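Local structure of C-type diheme-containing protein (6H5L) at residues T54-L59 and G190-P195; K50-T53 and L59-D62; R186-L191 and S198-L203. The protein binds two c-type hemes and probably carries electrons within a large multiheme reductase complex of an anammox bacterium. All blocks are in the same frame, centred on the assembly; numbering follows the deposited sequence.

Contact 1: T54-L59 and G190-P195; sequences TPSGSL and GLNGTP. With HEC (heme c), chain K.
N192 reaches across from 190-195 to the turn at S56, G57 and S58. Its CB heads toward that turn. CG lies anti to the carbonyl carbon and beside the backbone N (chi1 -70°), which carries the amide over to the facing loop. On one branch, N192 OD1 takes the backbone N-H of G57, with G57 N 3.1 Å from N192 OD1. The bond is nearly straight at the hydrogen (175°). Seen from the acceptor it comes from the side, with a C=O...donor angle of 98° and the donor tilted from the carbonyl plane. S56 CA lies 3.6 Å from N192 OD1. On the other branch, N192 ND2 sits 3.0 Å from S58 O, but the angle is too poor for a hydrogen bond. Each segment holds a type II beta turn, P55-S58 and L191-T194. G57 and G193 take the third place, where a side chain would jam against the preceding carbonyl oxygen. P195, at the far end, touches the heme. A single N-H...O bond, meeting OD1 side-on at a partly exposed surface, is probably a modest link between the two cytochrome c family regions. It fixes how the N192 amide is turned, with OD1 to G57 N.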
loop_
_atom_site.group_PDB
_atom_site.type_symbol
_atom_site.label_atom_id
_atom_site.label_comp_id
_atom_site.label_asym_id
_atom_site.label_seq_id
_atom_site.Cartn_x
_atom_site.Cartn_y
_atom_site.Cartn_z
ATOM N N THR B 54 -51.186 -18.229 -1.864
ATOM C CA THR B 54 -51.931 -19.249 -2.582
ATOM C C THR B 54 -51.067 -19.883 -3.668
ATOM O O THR B 54 -50.093 -19.280 -4.129
ATOM C CB THR B 54 -53.189 -18.633 -3.206
ATOM O OG1 THR B 54 -52.808 -17.661 -4.183
ATOM C CG2 THR B 54 -54.035 -17.960 -2.134
ATOM N N PRO B 55 -51.388 -21.105 -4.093
ATOM C CA PRO B 55 -50.567 -21.779 -5.109
ATOM C C PRO B 55 -50.585 -21.053 -6.449
ATOM O O PRO B 55 -51.316 -20.085 -6.668
ATOM C CB PRO B 55 -51.213 -23.165 -5.221
ATOM C CG PRO B 55 -51.905 -23.367 -3.921
ATOM C CD PRO B 55 -52.406 -22.009 -3.531
ATOM N N SER B 56 -49.752 -21.560 -7.360
ATOM C CA SER B 56 -49.584 -20.954 -8.677
ATOM C C SER B 56 -50.878 -21.023 -9.482
ATOM O O SER B 56 -51.533 -22.068 -9.544
ATOM C CB SER B 56 -48.448 -21.650 -9.432
ATOM O OG SER B 56 -48.339 -21.161 -10.756
ATOM N N GLY B 57 -51.238 -19.901 -10.105
ATOM C CA GLY B 57 -52.451 -19.802 -10.883
ATOM C C GLY B 57 -53.666 -19.349 -10.104
ATOM O O GLY B 57 -54.677 -18.980 -10.717
ATOM N N SER B 58 -53.598 -19.360 -8.778
ATOM C CA SER B 58 -54.725 -18.970 -7.954
ATOM C C SER B 58 -54.803 -17.453 -7.818
ATOM O O SER B 58 -53.827 -16.727 -8.027
ATOM C CB SER B 58 -54.627 -19.608 -6.568
ATOM O OG SER B 58 -55.506 -18.981 -5.649
ATOM N N LEU B 59 -55.996 -16.981 -7.469
ATOM C CA LEU B 59 -56.176 -15.593 -7.097
ATOM C C LEU B 59 -55.491 -15.331 -5.758
ATOM O O LEU B 59 -55.214 -16.262 -4.999
ATOM C CB LEU B 59 -57.663 -15.259 -6.995
ATOM C CG LEU B 59 -58.557 -15.546 -8.200
ATOM C CD1 LEU B 59 -60.012 -15.334 -7.825
ATOM C CD2 LEU B 59 -58.174 -14.669 -9.381
ATOM N N GLY B 190 -44.943 -19.513 -6.454
ATOM C CA GLY B 190 -44.722 -19.011 -7.791
ATOM C C GLY B 190 -45.269 -17.605 -7.965
ATOM O O GLY B 190 -46.139 -17.142 -7.229
ATOM N N LEU B 191 -44.727 -16.912 -8.961
ATOM C CA LEU B 191 -45.087 -15.524 -9.247
ATOM C C LEU B 191 -45.978 -15.513 -10.486
ATOM O O LEU B 191 -45.493 -15.618 -11.615
ATOM C CB LEU B 191 -43.837 -14.668 -9.432
ATOM C CG LEU B 191 -43.148 -14.175 -8.153
ATOM C CD1 LEU B 191 -42.497 -15.315 -7.379
ATOM C CD2 LEU B 191 -42.128 -13.093 -8.474
ATOM N N ASN B 192 -47.286 -15.394 -10.263
ATOM C CA ASN B 192 -48.255 -15.408 -11.355
ATOM C C ASN B 192 -48.019 -14.243 -12.309
ATOM O O ASN B 192 -47.870 -13.093 -11.884
ATOM C CB ASN B 192 -49.676 -15.349 -10.794
ATOM C CG ASN B 192 -50.082 -16.628 -10.086
ATOM O OD1 ASN B 192 -49.273 -17.539 -9.901
ATOM N ND2 ASN B 192 -51.342 -16.699 -9.677
ATOM N N GLY B 193 -47.984 -14.548 -13.605
ATOM C CA GLY B 193 -47.790 -13.551 -14.632
ATOM C C GLY B 193 -46.362 -13.396 -15.107
ATOM O O GLY B 193 -46.122 -12.644 -16.059
ATOM N N THR B 194 -45.413 -14.073 -14.473
ATOM C CA THR B 194 -44.000 -13.987 -14.792
ATOM C C THR B 194 -43.457 -15.371 -15.113
ATOM O O THR B 194 -44.044 -16.382 -14.709
ATOM C CB THR B 194 -43.209 -13.378 -13.623
ATOM O OG1 THR B 194 -43.109 -14.337 -12.562
ATOM C CG2 THR B 194 -43.899 -12.129 -13.104
ATOM N N PRO B 195 -42.337 -15.457 -15.841
ATOM C CA PRO B 195 -41.723 -16.769 -16.097
ATOM C C PRO B 195 -41.120 -17.422 -14.864
ATOM O O PRO B 195 -40.561 -18.519 -14.981
ATOM C CB PRO B 195 -40.639 -16.450 -17.140
ATOM C CG PRO B 195 -40.332 -15.011 -16.938
ATOM C CD PRO B 195 -41.642 -14.377 -16.563
HETATM FE FE HEC K . -36.414 -16.524 -10.463
HETATM C CHA HEC K . -38.013 -13.723 -9.286
HETATM C CHB HEC K . -35.209 -17.144 -7.304
HETATM C CHC HEC K . -35.110 -19.515 -11.535
HETATM C CHD HEC K . -36.942 -15.572 -13.705
HETATM N NA HEC K . -36.628 -15.631 -8.614
HETATM C C1A HEC K . -37.235 -14.413 -8.381
HETATM C C2A HEC K . -36.915 -14.001 -7.027
HETATM C C3A HEC K . -36.137 -14.945 -6.482
HETATM C C4A HEC K . -35.943 -15.990 -7.469
HETATM C CMA HEC K . -35.546 -14.939 -5.054
HETATM C CAA HEC K . -37.386 -12.693 -6.348
HETATM C CBA HEC K . -38.520 -12.984 -5.367
HETATM C CGA HEC K . -38.992 -11.693 -4.748
HETATM O O1A HEC K . -38.528 -10.611 -5.190
HETATM O O2A HEC K . -39.836 -11.744 -3.817
HETATM N NB HEC K . -35.284 -18.019 -9.600
HETATM C C1B HEC K . -35.051 -18.141 -8.244
HETATM C C2B HEC K . -34.625 -19.499 -7.980
HETATM C C3B HEC K . -34.593 -20.160 -9.147
HETATM C C4B HEC K . -35.009 -19.239 -10.189
HETATM C CMB HEC K . -34.253 -20.033 -6.578
HETATM C CAB HEC K . -34.189 -21.633 -9.394
HETATM C CBB HEC K . -35.104 -22.632 -8.653
HETATM N NC HEC K . -36.047 -17.368 -12.284
HETATM C C1C HEC K . -35.574 -18.649 -12.504
HETATM C C2C HEC K . -35.780 -18.968 -13.903
HETATM C C3C HEC K . -36.159 -17.840 -14.521
HETATM C C4C HEC K . -36.421 -16.835 -13.502
HETATM C CMC HEC K . -35.224 -20.240 -14.589
HETATM C CAC HEC K . -36.421 -17.666 -16.038
HETATM C CBC HEC K . -37.639 -18.507 -16.478
HETATM N ND HEC K . -37.325 -14.881 -11.359
HETATM C C1D HEC K . -37.461 -14.730 -12.738
HETATM C C2D HEC K . -38.238 -13.536 -12.991
HETATM C C3D HEC K . -38.574 -12.957 -11.609
HETATM C C4D HEC K . -37.965 -13.859 -10.658
HETATM C CMD HEC K . -38.645 -12.967 -14.366
HETATM C CAD HEC K . -39.389 -11.682 -11.294
HETATM C CBD HEC K . -38.486 -10.456 -11.401
HETATM C CGD HEC K . -39.301 -9.199 -11.238
HETATM O O1D HEC K . -40.493 -9.296 -10.845
HETATM O O2D HEC K . -38.757 -8.095 -11.506
#

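Contact 2: K50-T53 and L59-D62; sequences KFRT and LPTD. With HEC (heme c), chain L.
R52 lies across P60, with R52 CG 3.7 Å from P60 CB. R52 NE bonds to Y49 O. The T53 and T61 side chains cross at about a right angle, with T53 OG1 4.1 Å from T61 OG1, too far for a hydrogen bond. T53 OG1 bonds to S111 OG, and T61 OG1 caps D64 N at the start of helix 62-71. The segment 50-53 also grips the heme of chain L. K50 N bonds to O1A of the chain L heme at 3.1 Å, and F51 N bonds to its O2A at 2.9 Å, so one propionate is held through both oxygens. The K50 chain runs out extended to the other propionate, where K50 NZ bonds to O1D of the chain L heme at 3.1 Å. K50 NZ also bonds to a propionate of the chain K heme. K50 CB covers the centre of one face of the F51 ring. A leucine in place of K50 has no ammonium group, and a propionate oxygen on each heme would probably be left without that charged mate. R42 NH2 and K175 NZ also bond to the chain L heme. The chemistry is that of a basic cluster, whose cationic groups probably offset the propionate charge.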
loop_
_atom_site.group_PDB
_atom_site.type_symbol
_atom_site.label_atom_id
_atom_site.label_comp_id
_atom_site.label_asym_id
_atom_site.label_seq_id
_atom_site.Cartn_x
_atom_site.Cartn_y
_atom_site.Cartn_z
ATOM N N LYS B 50 -48.329 -11.224 -8.306
ATOM C CA LYS B 50 -47.035 -11.873 -8.117
ATOM C C LYS B 50 -46.909 -12.487 -6.728
ATOM O O LYS B 50 -46.295 -13.550 -6.570
ATOM C CB LYS B 50 -45.897 -10.877 -8.351
ATOM C CG LYS B 50 -45.698 -10.436 -9.783
ATOM C CD LYS B 50 -44.433 -9.596 -9.897
ATOM C CE LYS B 50 -44.241 -9.017 -11.288
ATOM N NZ LYS B 50 -43.019 -8.167 -11.352
ATOM N N PHE B 51 -47.468 -11.833 -5.714
ATOM C CA PHE B 51 -47.144 -12.113 -4.317
ATOM C C PHE B 51 -48.401 -12.575 -3.587
ATOM O O PHE B 51 -49.288 -11.771 -3.280
ATOM C CB PHE B 51 -46.526 -10.878 -3.678
ATOM C CG PHE B 51 -45.510 -10.208 -4.556
ATOM C CD1 PHE B 51 -44.348 -10.870 -4.913
ATOM C CD2 PHE B 51 -45.726 -8.930 -5.047
ATOM C CE1 PHE B 51 -43.410 -10.265 -5.729
ATOM C CE2 PHE B 51 -44.793 -8.320 -5.862
ATOM C CZ PHE B 51 -43.636 -8.989 -6.204
ATOM N N ARG B 52 -48.470 -13.877 -3.324
ATOM C CA ARG B 52 -49.624 -14.513 -2.713
ATOM C C ARG B 52 -49.164 -15.471 -1.624
ATOM O O ARG B 52 -47.972 -15.751 -1.460
ATOM C CB ARG B 52 -50.455 -15.281 -3.752
ATOM C CG ARG B 52 -51.093 -14.422 -4.831
ATOM C CD ARG B 52 -51.332 -15.226 -6.104
ATOM N NE ARG B 52 -50.105 -15.342 -6.886
ATOM C CZ ARG B 52 -49.295 -16.395 -6.867
ATOM N NH1 ARG B 52 -49.585 -17.449 -6.117
ATOM N NH2 ARG B 52 -48.196 -16.396 -7.607
ATOM N N THR B 53 -50.141 -15.970 -0.871
ATOM C CA THR B 53 -49.973 -17.152 -0.039
ATOM C C THR B 53 -50.679 -18.359 -0.642
ATOM O O THR B 53 -50.758 -19.411 0.002
ATOM C CB THR B 53 -50.487 -16.883 1.377
ATOM O OG1 THR B 53 -51.834 -16.400 1.311
ATOM C CG2 THR B 53 -49.619 -15.845 2.066
ATOM N N LEU B 59 -55.996 -16.981 -7.469
ATOM C CA LEU B 59 -56.176 -15.593 -7.097
ATOM C C LEU B 59 -55.491 -15.331 -5.758
ATOM O O LEU B 59 -55.214 -16.262 -4.999
ATOM C CB LEU B 59 -57.663 -15.259 -6.995
ATOM C CG LEU B 59 -58.557 -15.546 -8.200
ATOM C CD1 LEU B 59 -60.012 -15.334 -7.825
ATOM C CD2 LEU B 59 -58.174 -14.669 -9.381
ATOM N N PRO B 60 -55.195 -14.073 -5.446
ATOM C CA PRO B 60 -54.727 -13.753 -4.097
ATOM C C PRO B 60 -55.888 -13.689 -3.122
ATOM O O PRO B 60 -57.028 -13.394 -3.491
ATOM C CB PRO B 60 -54.080 -12.375 -4.270
ATOM C CG PRO B 60 -54.861 -11.759 -5.374
ATOM C CD PRO B 60 -55.170 -12.890 -6.327
ATOM N N THR B 61 -55.588 -13.980 -1.861
ATOM C CA THR B 61 -56.564 -13.721 -0.819
ATOM C C THR B 61 -56.674 -12.217 -0.592
ATOM O O THR B 61 -55.792 -11.442 -0.971
ATOM C CB THR B 61 -56.175 -14.422 0.484
ATOM O OG1 THR B 61 -54.993 -13.814 1.018
ATOM C CG2 THR B 61 -55.914 -15.900 0.238
ATOM N N ASP B 62 -57.784 -11.802 0.021
ATOM C CA ASP B 62 -57.937 -10.391 0.361
ATOM C C ASP B 62 -56.817 -9.919 1.277
ATOM O O ASP B 62 -56.425 -8.746 1.230
ATOM C CB ASP B 62 -59.300 -10.144 1.008
ATOM C CG ASP B 62 -60.454 -10.450 0.074
ATOM O OD1 ASP B 62 -60.204 -11.022 -1.007
ATOM O OD2 ASP B 62 -61.607 -10.115 0.420
HETATM FE FE HEC L . -49.221 -0.127 -6.988
HETATM C CHA HEC L . -47.899 -3.148 -7.919
HETATM C CHB HEC L . -51.664 -1.782 -5.196
HETATM C CHC HEC L . -50.623 2.886 -6.076
HETATM C CHD HEC L . -46.874 1.557 -8.860
HETATM N NA HEC L . -49.695 -2.094 -6.622
HETATM C C1A HEC L . -49.014 -3.186 -7.112
HETATM C C2A HEC L . -49.652 -4.398 -6.636
HETATM C C3A HEC L . -50.707 -4.018 -5.879
HETATM C C4A HEC L . -50.742 -2.566 -5.859
HETATM C CMA HEC L . -51.748 -4.877 -5.123
HETATM C CAA HEC L . -49.089 -5.789 -7.053
HETATM C CBA HEC L . -49.536 -7.034 -6.289
HETATM C CGA HEC L . -48.902 -8.249 -6.919
HETATM O O1A HEC L . -48.492 -8.168 -8.107
HETATM O O2A HEC L . -48.809 -9.300 -6.234
HETATM N NB HEC L . -50.848 0.444 -5.864
HETATM C C1B HEC L . -51.706 -0.402 -5.187
HETATM C C2B HEC L . -52.655 0.420 -4.457
HETATM C C3B HEC L . -52.371 1.703 -4.705
HETATM C C4B HEC L . -51.226 1.745 -5.591
HETATM C CMB HEC L . -53.802 -0.116 -3.573
HETATM C CAB HEC L . -53.101 2.950 -4.152
HETATM C CBB HEC L . -52.843 3.111 -2.637
HETATM N NC HEC L . -48.828 1.849 -7.394
HETATM C C1C HEC L . -49.525 2.938 -6.908
HETATM C C2C HEC L . -48.820 4.138 -7.308
HETATM C C3C HEC L . -47.875 3.773 -8.185
HETATM C C4C HEC L . -47.802 2.324 -8.186
HETATM C CMC HEC L . -49.375 5.568 -7.119
HETATM C CAC HEC L . -46.912 4.711 -8.950
HETATM C CBC HEC L . -45.957 5.415 -7.963
HETATM N ND HEC L . -47.634 -0.703 -8.202
HETATM C C1D HEC L . -46.792 0.180 -8.876
HETATM C C2D HEC L . -45.805 -0.589 -9.601
HETATM C C3D HEC L . -46.131 -2.059 -9.303
HETATM C C4D HEC L . -47.278 -2.030 -8.428
HETATM C CMD HEC L . -44.668 -0.042 -10.488
HETATM C CAD HEC L . -45.402 -3.317 -9.818
HETATM C CBD HEC L . -44.152 -3.557 -8.981
HETATM C CGD HEC L . -43.410 -4.752 -9.514
HETATM O O1D HEC L . -44.025 -5.843 -9.632
HETATM O O2D HEC L . -42.195 -4.615 -9.813
#

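Contact 3: R186-L191 and S198-L203; sequences RFTTGL and SFAKEL. With HEC (heme c), chain K.
F187 and F199 join the last turn of helix 180-189 to the loop that follows it, and both rings reach the heme. Among the hydrogen bonds, the main link is from F199 N to F187 O, at 2.9 Å. It meets the carbonyl at a wide C=O...donor angle of 155°, tilted 22° from its plane. S198 adds a side-chain bridge. Its OG stands opposite the backbone N (chi1 176°), which brings it to the helix end. There S198 OG gives a weak bond to T188 O at 3.1 Å. S198 OG also accepts the N-H of A200, with A200 N at 3.2 Å, which makes an ST turn. G190 N bonds to R186 O as the helix ends.

The backbones also pack on each other. G190 has positive phi, which glycine takes up easily, and G190 CA lies 3.6 Å from S198 CA. A200 CB rests on T188 O, and S198 CB rests on T189 O.

The aromatic contacts are with the heme. F199 lays one face against the heme substituent CBB, which sits off-centre toward the rim, with F199 CZ 3.4 Å from CBB. F187 instead has heme C4A in its plane at the ring edge. F187 CE1 lies 3.4 Å from heme CHB, and F187 CZ is 3.5 Å from heme CMB. F187 also packs on L211, T212 and V215 of helix 205-217 and on M196.

M196, an axial ligand of the heme iron, lies in the loop that this contact closes. A methionine-bearing loop before the C-terminal helix, with aromatic rings packed on the heme, is typical of the class I cytochrome c fold.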
loop_
_atom_site.group_PDB
_atom_site.type_symbol
_atom_site.label_atom_id
_atom_site.label_comp_id
_atom_site.label_asym_id
_atom_site.label_seq_id
_atom_site.Cartn_x
_atom_site.Cartn_y
_atom_site.Cartn_z
ATOM N N ARG B 186 -42.284 -17.507 -1.977
ATOM C CA ARG B 186 -42.182 -17.313 -3.420
ATOM C C ARG B 186 -41.888 -18.625 -4.136
ATOM O O ARG B 186 -42.479 -18.916 -5.183
ATOM C CB ARG B 186 -41.099 -16.280 -3.736
ATOM C CG ARG B 186 -41.273 -14.935 -3.044
ATOM C CD ARG B 186 -42.458 -14.149 -3.586
ATOM N NE ARG B 186 -43.712 -14.498 -2.925
ATOM C CZ ARG B 186 -44.112 -13.983 -1.767
ATOM N NH1 ARG B 186 -43.352 -13.098 -1.135
ATOM N NH2 ARG B 186 -45.269 -14.357 -1.239
ATOM N N PHE B 187 -40.979 -19.432 -3.585
ATOM C CA PHE B 187 -40.647 -20.710 -4.202
ATOM C C PHE B 187 -41.771 -21.726 -4.054
ATOM O O PHE B 187 -41.847 -22.669 -4.850
ATOM C CB PHE B 187 -39.359 -21.276 -3.598
ATOM C CG PHE B 187 -38.173 -20.353 -3.708
ATOM C CD1 PHE B 187 -38.134 -19.351 -4.665
ATOM C CD2 PHE B 187 -37.093 -20.495 -2.854
ATOM C CE1 PHE B 187 -37.045 -18.506 -4.761
ATOM C CE2 PHE B 187 -36.000 -19.656 -2.948
ATOM C CZ PHE B 187 -35.977 -18.659 -3.901
ATOM N N THR B 188 -42.641 -21.554 -3.059
ATOM C CA THR B 188 -43.751 -22.470 -2.835
ATOM C C THR B 188 -45.015 -22.059 -3.579
ATOM O O THR B 188 -45.868 -22.913 -3.847
ATOM C CB THR B 188 -44.043 -22.570 -1.331
ATOM O OG1 THR B 188 -42.813 -22.743 -0.618
ATOM C CG2 THR B 188 -44.954 -23.755 -1.031
ATOM N N THR B 189 -45.145 -20.784 -3.942
ATOM C CA THR B 189 -46.344 -20.289 -4.606
ATOM C C THR B 189 -46.140 -19.928 -6.066
ATOM O O THR B 189 -47.087 -20.027 -6.848
ATOM C CB THR B 189 -46.887 -19.056 -3.876
ATOM O OG1 THR B 189 -45.888 -18.028 -3.867
ATOM C CG2 THR B 189 -47.262 -19.406 -2.449
ATOM N N GLY B 190 -44.943 -19.513 -6.454
ATOM C CA GLY B 190 -44.722 -19.011 -7.791
ATOM C C GLY B 190 -45.269 -17.605 -7.965
ATOM O O GLY B 190 -46.139 -17.142 -7.229
ATOM N N LEU B 191 -44.727 -16.912 -8.961
ATOM C CA LEU B 191 -45.087 -15.524 -9.247
ATOM C C LEU B 191 -45.978 -15.513 -10.486
ATOM O O LEU B 191 -45.493 -15.618 -11.615
ATOM C CB LEU B 191 -43.837 -14.668 -9.432
ATOM C CG LEU B 191 -43.148 -14.175 -8.153
ATOM C CD1 LEU B 191 -42.497 -15.315 -7.379
ATOM C CD2 LEU B 191 -42.128 -13.093 -8.474
ATOM N N SER B 198 -43.714 -21.804 -9.860
ATOM C CA SER B 198 -43.728 -22.404 -8.536
ATOM C C SER B 198 -42.891 -23.673 -8.538
ATOM O O SER B 198 -42.910 -24.446 -9.502
ATOM C CB SER B 198 -45.158 -22.724 -8.098
ATOM O OG SER B 198 -45.171 -23.385 -6.843
ATOM N N PHE B 199 -42.149 -23.878 -7.455
ATOM C CA PHE B 199 -41.373 -25.094 -7.261
ATOM C C PHE B 199 -41.945 -25.954 -6.141
ATOM O O PHE B 199 -41.227 -26.771 -5.561
ATOM C CB PHE B 199 -39.909 -24.746 -6.995
ATOM C CG PHE B 199 -39.270 -23.971 -8.111
ATOM C CD1 PHE B 199 -38.705 -24.628 -9.190
ATOM C CD2 PHE B 199 -39.258 -22.585 -8.093
ATOM C CE1 PHE B 199 -38.129 -23.920 -10.226
ATOM C CE2 PHE B 199 -38.682 -21.871 -9.126
ATOM C CZ PHE B 199 -38.120 -22.539 -10.195
ATOM N N ALA B 200 -43.230 -25.770 -5.822
ATOM C CA ALA B 200 -43.880 -26.604 -4.818
ATOM C C ALA B 200 -43.936 -28.060 -5.252
ATOM O O ALA B 200 -44.024 -28.958 -4.409
ATOM C CB ALA B 200 -45.288 -26.086 -4.535
ATOM N N LYS B 201 -43.911 -28.312 -6.556
ATOM C CA LYS B 201 -44.019 -29.671 -7.063
ATOM C C LYS B 201 -42.653 -30.283 -7.352
ATOM O O LYS B 201 -42.459 -31.488 -7.147
ATOM C CB LYS B 201 -44.901 -29.699 -8.315
ATOM C CG LYS B 201 -46.253 -30.339 -8.087
ATOM C CD LYS B 201 -47.290 -29.846 -9.087
ATOM C CE LYS B 201 -48.379 -29.044 -8.388
ATOM N NZ LYS B 201 -49.600 -28.917 -9.234
ATOM N N GLU B 202 -41.705 -29.479 -7.837
ATOM C CA GLU B 202 -40.375 -30.004 -8.140
ATOM C C GLU B 202 -39.570 -30.300 -6.883
ATOM O O GLU B 202 -38.679 -31.154 -6.914
ATOM C CB GLU B 202 -39.602 -29.020 -9.028
ATOM C CG GLU B 202 -40.051 -28.996 -10.477
ATOM C CD GLU B 202 -41.267 -28.118 -10.699
ATOM O OE1 GLU B 202 -41.837 -27.622 -9.703
ATOM O OE2 GLU B 202 -41.648 -27.916 -11.873
ATOM N N LEU B 203 -39.866 -29.618 -5.779
ATOM C CA LEU B 203 -39.080 -29.730 -4.560
ATOM C C LEU B 203 -39.990 -29.944 -3.360
ATOM O O LEU B 203 -41.146 -29.514 -3.352
ATOM C CB LEU B 203 -38.227 -28.473 -4.332
ATOM C CG LEU B 203 -37.286 -28.072 -5.468
ATOM C CD1 LEU B 203 -36.636 -26.728 -5.173
ATOM C CD2 LEU B 203 -36.233 -29.145 -5.691
HETATM FE FE HEC K . -36.414 -16.524 -10.463
HETATM C CHA HEC K . -38.013 -13.723 -9.286
HETATM C CHB HEC K . -35.209 -17.144 -7.304
HETATM C CHC HEC K . -35.110 -19.515 -11.535
HETATM C CHD HEC K . -36.942 -15.572 -13.705
HETATM N NA HEC K . -36.628 -15.631 -8.614
HETATM C C1A HEC K . -37.235 -14.413 -8.381
HETATM C C2A HEC K . -36.915 -14.001 -7.027
HETATM C C3A HEC K . -36.137 -14.945 -6.482
HETATM C C4A HEC K . -35.943 -15.990 -7.469
HETATM C CMA HEC K . -35.546 -14.939 -5.054
HETATM C CAA HEC K . -37.386 -12.693 -6.348
HETATM C CBA HEC K . -38.520 -12.984 -5.367
HETATM C CGA HEC K . -38.992 -11.693 -4.748
HETATM O O1A HEC K . -38.528 -10.611 -5.190
HETATM O O2A HEC K . -39.836 -11.744 -3.817
HETATM N NB HEC K . -35.284 -18.019 -9.600
HETATM C C1B HEC K . -35.051 -18.141 -8.244
HETATM C C2B HEC K . -34.625 -19.499 -7.980
HETATM C C3B HEC K . -34.593 -20.160 -9.147
HETATM C C4B HEC K . -35.009 -19.239 -10.189
HETATM C CMB HEC K . -34.253 -20.033 -6.578
HETATM C CAB HEC K . -34.189 -21.633 -9.394
HETATM C CBB HEC K . -35.104 -22.632 -8.653
HETATM N NC HEC K . -36.047 -17.368 -12.284
HETATM C C1C HEC K . -35.574 -18.649 -12.504
HETATM C C2C HEC K . -35.780 -18.968 -13.903
HETATM C C3C HEC K . -36.159 -17.840 -14.521
HETATM C C4C HEC K . -36.421 -16.835 -13.502
HETATM C CMC HEC K . -35.224 -20.240 -14.589
HETATM C CAC HEC K . -36.421 -17.666 -16.038
HETATM C CBC HEC K . -37.639 -18.507 -16.478
HETATM N ND HEC K . -37.325 -14.881 -11.359
HETATM C C1D HEC K . -37.461 -14.730 -12.738
HETATM C C2D HEC K . -38.238 -13.536 -12.991
HETATM C C3D HEC K . -38.574 -12.957 -11.609
HETATM C C4D HEC K . -37.965 -13.859 -10.658
HETATM C CMD HEC K . -38.645 -12.967 -14.366
HETATM C CAD HEC K . -39.389 -11.682 -11.294
HETATM C CBD HEC K . -38.486 -10.456 -11.401
HETATM C CGD HEC K . -39.301 -9.199 -11.238
HETATM O O1D HEC K . -40.493 -9.296 -10.845
HETATM O O2D HEC K . -38.757 -8.095 -11.506
#

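How the contacts relate
From the N terminus, contact 2 comes first. It closes a short loop, 50-53 to 59-62, leading into the start of helix 62-71. The enclosed residues 54-58, with L59 of the closing segment, supply the first half of contact 1. Contact 1 then spans 130 residues to reach 190-195, so it crosses out of the contact 2 loop. It ends within the loop that contact 3 closes, where the segment 198-203 returns to the end of helix 180-189, and shares G190 and L191 with it. Contacts 2 and 3 are in series, yet R52 O accepts a weak hydrogen bond from R186 NH2. Together the three contacts tie one cytochrome c family region to the other.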